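Local coordinates for EF0056 (Enterococcus faecalis, PDB 6ORI), which is of unknown function but, as an enterococcal surface protein with immunoglobulin-like domains and a bound calcium ion, is probably involved in biofilm formation, at residues 159-171 and 184-196. Residues are numbered along the deposited sequence; the frame is centred on the assembly and turned at random. Where two conformers were deposited one is given.
Sequences NLKSDRLMYRIYL and IESTGYFLTDQDD. With CA (calcium ion), chain B.
Bends at chi2 (-55°) and chi3 (-52°) fold the Arg-164 side chain back toward Tyr-189 and Asp-195, while Tyr-167, its CG held between backbone N and carbonyl carbon, lays its ring over Gly-188. Tyr-167 and Gly-188 are a hydrogen-bonded pair of antiparallel strands 166-171 and 184-189 in the immunoglobulin-like sheet, where strand 68-74 pairs with the other edge of strand 166-173; Arg-164 sits in the loop just before. The Arg-164 guanidinium meets Asp-195 end-on and nearly coplanar: NH1 lies 2.6 Å from OD2 and NH2 2.7 Å from OD1, each carboxylate oxygen accepting through its syn lone pair. The anti lone pair of OD2 takes Thr-192 N of the type I turn, so OD2 accepts two bonds and the carboxylate three in all. Tyr-189 CE2 covers one guanidinium face and Gln-194 NE2 the other; that amide nitrogen also donates to Leu-160 O at 3.3 Å, tying the turn to helix 157-162. Just beyond, Ser-162 O and Asp-163 OD1 bind calcium together with Gly-372, Asp-374, Leu-400 and Asp-402, so the helix end joins this pairing to the C-terminal part of the chain. Farther along, the extended Arg-168 grips Glu-185 side-on, NE and NH2 (2.9 Å) both reaching OE1 from one face of the carboxylate. Tyr-167 turns its edge to the face of Phe-190, planes 75° apart. A water bridges Tyr-167 OH to Tyr-189 O, to which it donates at 2.8 Å.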
loop_
_atom_site.group_PDB
_atom_site.type_symbol
_atom_site.label_atom_id
_atom_site.label_comp_id
_atom_site.label_asym_id
_atom_site.label_seq_id
_atom_site.Cartn_x
_atom_site.Cartn_y
_atom_site.Cartn_z
ATOM N N ASN A 159 -6.053 -19.396 11.844
ATOM C CA ASN A 159 -6.402 -17.986 11.976
ATOM C C ASN A 159 -5.505 -17.099 11.118
ATOM O O ASN A 159 -5.941 -16.057 10.636
ATOM C CB ASN A 159 -6.368 -17.575 13.444
ATOM C CG ASN A 159 -7.432 -18.281 14.250
ATOM O OD1 ASN A 159 -8.605 -18.273 13.866
ATOM N ND2 ASN A 159 -7.035 -18.926 15.345
ATOM N N LEU A 160 -4.266 -17.519 10.910
ATOM C CA LEU A 160 -3.353 -16.784 10.047
ATOM C C LEU A 160 -3.777 -16.920 8.597
ATOM O O LEU A 160 -3.464 -16.062 7.772
ATOM C CB LEU A 160 -1.945 -17.322 10.230
ATOM C CG LEU A 160 -1.281 -17.014 11.573
ATOM C CD1 LEU A 160 -0.061 -17.892 11.769
ATOM C CD2 LEU A 160 -0.915 -15.527 11.653
ATOM N N LYS A 161 -4.455 -18.017 8.282
ATOM C CA LYS A 161 -4.976 -18.223 6.939
ATOM C C LYS A 161 -6.191 -17.328 6.698
ATOM O O LYS A 161 -6.327 -16.736 5.637
ATOM C CB LYS A 161 -5.334 -19.696 6.764
ATOM C CG LYS A 161 -5.677 -20.142 5.357
ATOM C CD LYS A 161 -5.081 -21.528 5.065
ATOM C CE LYS A 161 -5.440 -22.590 6.126
ATOM N NZ LYS A 161 -4.420 -23.675 6.212
ATOM N N SER A 162 -7.056 -17.213 7.695
ATOM C CA SER A 162 -8.325 -16.528 7.487
ATOM C C SER A 162 -8.268 -15.006 7.703
ATOM O O SER A 162 -9.062 -14.284 7.143
ATOM C CB SER A 162 -9.409 -17.145 8.363
ATOM O OG SER A 162 -9.149 -16.944 9.737
ATOM N N ASP A 163 -7.391 -14.537 8.594
ATOM C CA ASP A 163 -7.180 -13.100 8.823
ATOM C C ASP A 163 -5.687 -12.814 8.608
ATOM O O ASP A 163 -4.824 -13.245 9.394
ATOM C CB ASP A 163 -7.537 -12.687 10.259
ATOM C CG ASP A 163 -9.025 -12.471 10.494
ATOM O OD1 ASP A 163 -9.813 -12.405 9.546
ATOM O OD2 ASP A 163 -9.401 -12.304 11.680
ATOM N N ARG A 164 -5.350 -12.085 7.559
ATOM C CA ARG A 164 -3.956 -11.728 7.330
ATOM C C ARG A 164 -3.467 -10.747 8.403
ATOM O O ARG A 164 -4.254 -10.008 8.974
ATOM C CB ARG A 164 -3.777 -11.122 5.937
ATOM C CG ARG A 164 -4.264 -12.013 4.784
ATOM C CD ARG A 164 -3.626 -13.385 4.817
ATOM N NE ARG A 164 -2.168 -13.354 4.911
ATOM C CZ ARG A 164 -1.310 -13.770 3.974
ATOM N NH1 ARG A 164 0.005 -13.686 4.215
ATOM N NH2 ARG A 164 -1.745 -14.256 2.805
ATOM N N LEU A 165 -2.167 -10.765 8.652
ATOM C CA LEU A 165 -1.533 -9.901 9.652
ATOM C C LEU A 165 -1.302 -8.533 9.064
ATOM O O LEU A 165 -0.446 -8.347 8.206
ATOM C CB LEU A 165 -0.200 -10.473 10.119
ATOM C CG LEU A 165 -0.261 -11.821 10.847
ATOM C CD1 LEU A 165 1.149 -12.425 10.908
ATOM C CD2 LEU A 165 -0.869 -11.693 12.233
ATOM N N MET A 166 -2.073 -7.574 9.530
ATOM C CA MET A 166 -2.042 -6.257 8.952
ATOM C C MET A 166 -1.011 -5.318 9.534
ATOM O O MET A 166 -0.503 -5.504 10.655
ATOM C CB MET A 166 -3.422 -5.629 9.060
ATOM C CG MET A 166 -3.839 -5.212 10.454
ATOM S SD MET A 166 -3.228 -3.607 11.041
ATOM C CE MET A 166 -4.206 -2.523 10.035
ATOM N N TYR A 167 -0.709 -4.291 8.750
ATOM C CA TYR A 167 -0.027 -3.102 9.245
ATOM C C TYR A 167 -0.650 -1.888 8.570
ATOM O O TYR A 167 -1.212 -2.000 7.480
ATOM C CB TYR A 167 1.469 -3.152 8.980
ATOM C CG TYR A 167 1.882 -3.326 7.544
ATOM C CD1 TYR A 167 1.867 -2.269 6.647
ATOM C CD2 TYR A 167 2.337 -4.554 7.098
ATOM C CE1 TYR A 167 2.267 -2.468 5.318
ATOM C CE2 TYR A 167 2.752 -4.750 5.803
ATOM C CZ TYR A 167 2.725 -3.710 4.929
ATOM O OH TYR A 167 3.148 -3.949 3.638
ATOM N N ARG A 168 -0.581 -0.738 9.233
ATOM C CA ARG A 168 -0.976 0.539 8.642
ATOM C C ARG A 168 0.038 1.589 9.040
ATOM O O ARG A 168 0.316 1.755 10.233
ATOM C CB ARG A 168 -2.375 0.943 9.114
ATOM C CG ARG A 168 -2.861 2.314 8.604
ATOM C CD ARG A 168 -4.060 2.820 9.400
ATOM N NE ARG A 168 -4.782 3.885 8.722
ATOM C CZ ARG A 168 -5.585 4.761 9.318
ATOM N NH1 ARG A 168 -5.764 4.756 10.629
ATOM N NH2 ARG A 168 -6.216 5.656 8.575
ATOM N N ILE A 169 0.606 2.303 8.075
ATOM C CA ILE A 169 1.471 3.432 8.351
ATOM C C ILE A 169 0.800 4.706 7.839
ATOM O O ILE A 169 0.151 4.705 6.787
ATOM C CB ILE A 169 2.881 3.210 7.773
ATOM C CG1 ILE A 169 3.867 4.227 8.362
ATOM C CG2 ILE A 169 2.860 3.240 6.246
ATOM C CD1 ILE A 169 5.315 3.945 8.032
ATOM N N TYR A 170 0.880 5.776 8.613
ATOM C CA TYR A 170 0.187 7.001 8.255
ATOM C C TYR A 170 0.834 8.192 8.922
ATOM O O TYR A 170 1.662 8.044 9.805
ATOM C CB TYR A 170 -1.312 6.915 8.585
ATOM C CG TYR A 170 -1.688 6.603 10.020
ATOM C CD1 TYR A 170 -1.565 5.308 10.532
ATOM C CD2 TYR A 170 -2.243 7.572 10.843
ATOM C CE1 TYR A 170 -1.946 5.017 11.840
ATOM C CE2 TYR A 170 -2.620 7.280 12.147
ATOM C CZ TYR A 170 -2.473 5.992 12.620
ATOM O OH TYR A 170 -2.853 5.646 13.895
ATOM N N LEU A 171 0.479 9.381 8.454
ATOM C CA LEU A 171 1.038 10.621 8.955
ATOM C C LEU A 171 -0.039 11.456 9.614
ATOM O O LEU A 171 -1.107 11.642 9.021
ATOM C CB LEU A 171 1.634 11.376 7.782
ATOM C CG LEU A 171 2.349 12.672 8.102
ATOM C CD1 LEU A 171 3.592 12.384 8.909
ATOM C CD2 LEU A 171 2.692 13.406 6.808
ATOM N N ILE A 184 -1.740 9.982 2.612
ATOM C CA ILE A 184 -0.432 9.613 3.157
ATOM C C ILE A 184 -0.679 8.549 4.220
ATOM O O ILE A 184 -0.448 8.741 5.422
ATOM C CB ILE A 184 0.314 10.833 3.708
ATOM C CG1 ILE A 184 0.296 11.968 2.678
ATOM C CG2 ILE A 184 1.762 10.476 4.053
ATOM C CD1 ILE A 184 0.914 11.621 1.325
ATOM N N GLU A 185 -1.252 7.454 3.735
ATOM C CA GLU A 185 -1.501 6.281 4.534
ATOM C C GLU A 185 -1.435 5.042 3.658
ATOM O O GLU A 185 -1.847 5.059 2.484
ATOM C CB GLU A 185 -2.843 6.344 5.243
ATOM C CG GLU A 185 -4.064 6.301 4.406
ATOM C CD GLU A 185 -5.296 6.154 5.269
ATOM O OE1 GLU A 185 -5.516 5.053 5.833
ATOM O OE2 GLU A 185 -6.035 7.146 5.404
ATOM N N SER A 186 -0.932 3.965 4.221
ATOM C CA SER A 186 -0.825 2.717 3.509
ATOM C C SER A 186 -1.126 1.591 4.461
ATOM O O SER A 186 -0.572 1.541 5.556
ATOM C CB SER A 186 0.570 2.598 2.948
ATOM O OG SER A 186 0.679 1.421 2.175
ATOM N N THR A 187 -2.014 0.688 4.044
ATOM C CA THR A 187 -2.419 -0.483 4.823
ATOM C C THR A 187 -2.119 -1.733 4.014
ATOM O O THR A 187 -2.635 -1.861 2.881
ATOM C CB THR A 187 -3.913 -0.441 5.162
ATOM O OG1 THR A 187 -4.198 0.702 5.975
ATOM C CG2 THR A 187 -4.361 -1.710 5.908
ATOM N N GLY A 188 -1.310 -2.636 4.580
ATOM C CA GLY A 188 -0.887 -3.851 3.901
ATOM C C GLY A 188 -0.863 -5.022 4.859
ATOM O O GLY A 188 -1.417 -4.922 5.942
ATOM N N TYR A 189 -0.268 -6.124 4.425
ATOM C CA TYR A 189 -0.163 -7.309 5.251
ATOM C C TYR A 189 1.188 -7.950 5.165
ATOM O O TYR A 189 1.882 -7.832 4.164
ATOM C CB TYR A 189 -1.284 -8.327 4.975
ATOM C CG TYR A 189 -1.216 -8.985 3.611
ATOM C CD1 TYR A 189 -1.723 -8.355 2.477
ATOM C CD2 TYR A 189 -0.634 -10.225 3.451
ATOM C CE1 TYR A 189 -1.647 -8.960 1.234
ATOM C CE2 TYR A 189 -0.556 -10.836 2.217
ATOM C CZ TYR A 189 -1.066 -10.200 1.121
ATOM O OH TYR A 189 -0.973 -10.822 -0.115
ATOM N N PHE A 190 1.611 -8.585 6.251
ATOM C CA PHE A 190 2.860 -9.315 6.264
ATOM C C PHE A 190 2.769 -10.593 5.462
ATOM O O PHE A 190 1.842 -11.371 5.627
ATOM C CB PHE A 190 3.263 -9.647 7.717
ATOM C CG PHE A 190 3.634 -8.445 8.561
ATOM C CD1 PHE A 190 4.921 -7.963 8.576
ATOM C CD2 PHE A 190 2.683 -7.834 9.374
ATOM C CE1 PHE A 190 5.246 -6.866 9.368
ATOM C CE2 PHE A 190 3.022 -6.752 10.174
ATOM C CZ PHE A 190 4.312 -6.290 10.171
ATOM N N LEU A 191 3.752 -10.799 4.606
ATOM C CA LEU A 191 3.835 -12.028 3.817
ATOM C C LEU A 191 4.411 -13.156 4.631
ATOM O O LEU A 191 5.263 -12.957 5.502
ATOM C CB LEU A 191 4.709 -11.828 2.584
ATOM C CG LEU A 191 4.280 -10.724 1.635
ATOM C CD1 LEU A 191 5.216 -10.722 0.442
ATOM C CD2 LEU A 191 2.853 -10.912 1.189
ATOM N N THR A 192 3.945 -14.356 4.340
ATOM C CA THR A 192 4.389 -15.543 5.034
ATOM C C THR A 192 4.577 -16.627 3.985
ATOM O O THR A 192 4.477 -16.356 2.795
ATOM C CB THR A 192 3.358 -15.983 6.057
ATOM O OG1 THR A 192 2.141 -16.332 5.389
ATOM C CG2 THR A 192 3.077 -14.875 7.058
ATOM N N ASP A 193 4.854 -17.852 4.424
ATOM C CA ASP A 193 5.190 -18.926 3.497
ATOM C C ASP A 193 3.980 -19.449 2.731
ATOM O O ASP A 193 4.124 -20.279 1.832
ATOM C CB ASP A 193 5.877 -20.079 4.241
ATOM C CG ASP A 193 7.387 -19.910 4.318
ATOM O OD1 ASP A 193 8.012 -19.634 3.268
ATOM O OD2 ASP A 193 7.948 -20.052 5.429
ATOM N N GLN A 194 2.793 -18.965 3.081
ATOM C CA GLN A 194 1.586 -19.327 2.351
ATOM C C GLN A 194 1.422 -18.447 1.119
ATOM O O GLN A 194 0.510 -18.653 0.315
ATOM C CB GLN A 194 0.340 -19.219 3.238
ATOM C CG GLN A 194 -0.129 -17.798 3.521
ATOM C CD GLN A 194 -1.353 -17.760 4.420
ATOM O OE1 GLN A 194 -2.229 -18.622 4.332
ATOM N NE2 GLN A 194 -1.417 -16.760 5.295
ATOM N N ASP A 195 2.305 -17.461 0.980
ATOM C CA ASP A 195 2.248 -16.537 -0.147
ATOM C C ASP A 195 3.266 -16.941 -1.184
ATOM O O ASP A 195 4.471 -16.908 -0.939
ATOM C CB ASP A 195 2.473 -15.118 0.341
ATOM C CG ASP A 195 1.435 -14.715 1.349
ATOM O OD1 ASP A 195 0.241 -14.871 1.027
ATOM O OD2 ASP A 195 1.794 -14.311 2.475
ATOM N N ASP A 196 2.759 -17.334 -2.344
ATOM C CA ASP A 196 3.588 -17.930 -3.384
ATOM C C ASP A 196 3.450 -17.232 -4.735
ATOM O O ASP A 196 4.246 -17.481 -5.638
ATOM C CB ASP A 196 3.239 -19.415 -3.534
ATOM C CG ASP A 196 1.766 -19.645 -3.814
ATOM O OD1 ASP A 196 0.927 -18.877 -3.296
ATOM O OD2 ASP A 196 1.446 -20.602 -4.551
HETATM CA CA CA B . -10.948 -12.947 7.628
HETATM O O HOH W 1 -0.316 -12.231 6.900
HETATM O O HOH W 2 4.174 -6.600 3.010
#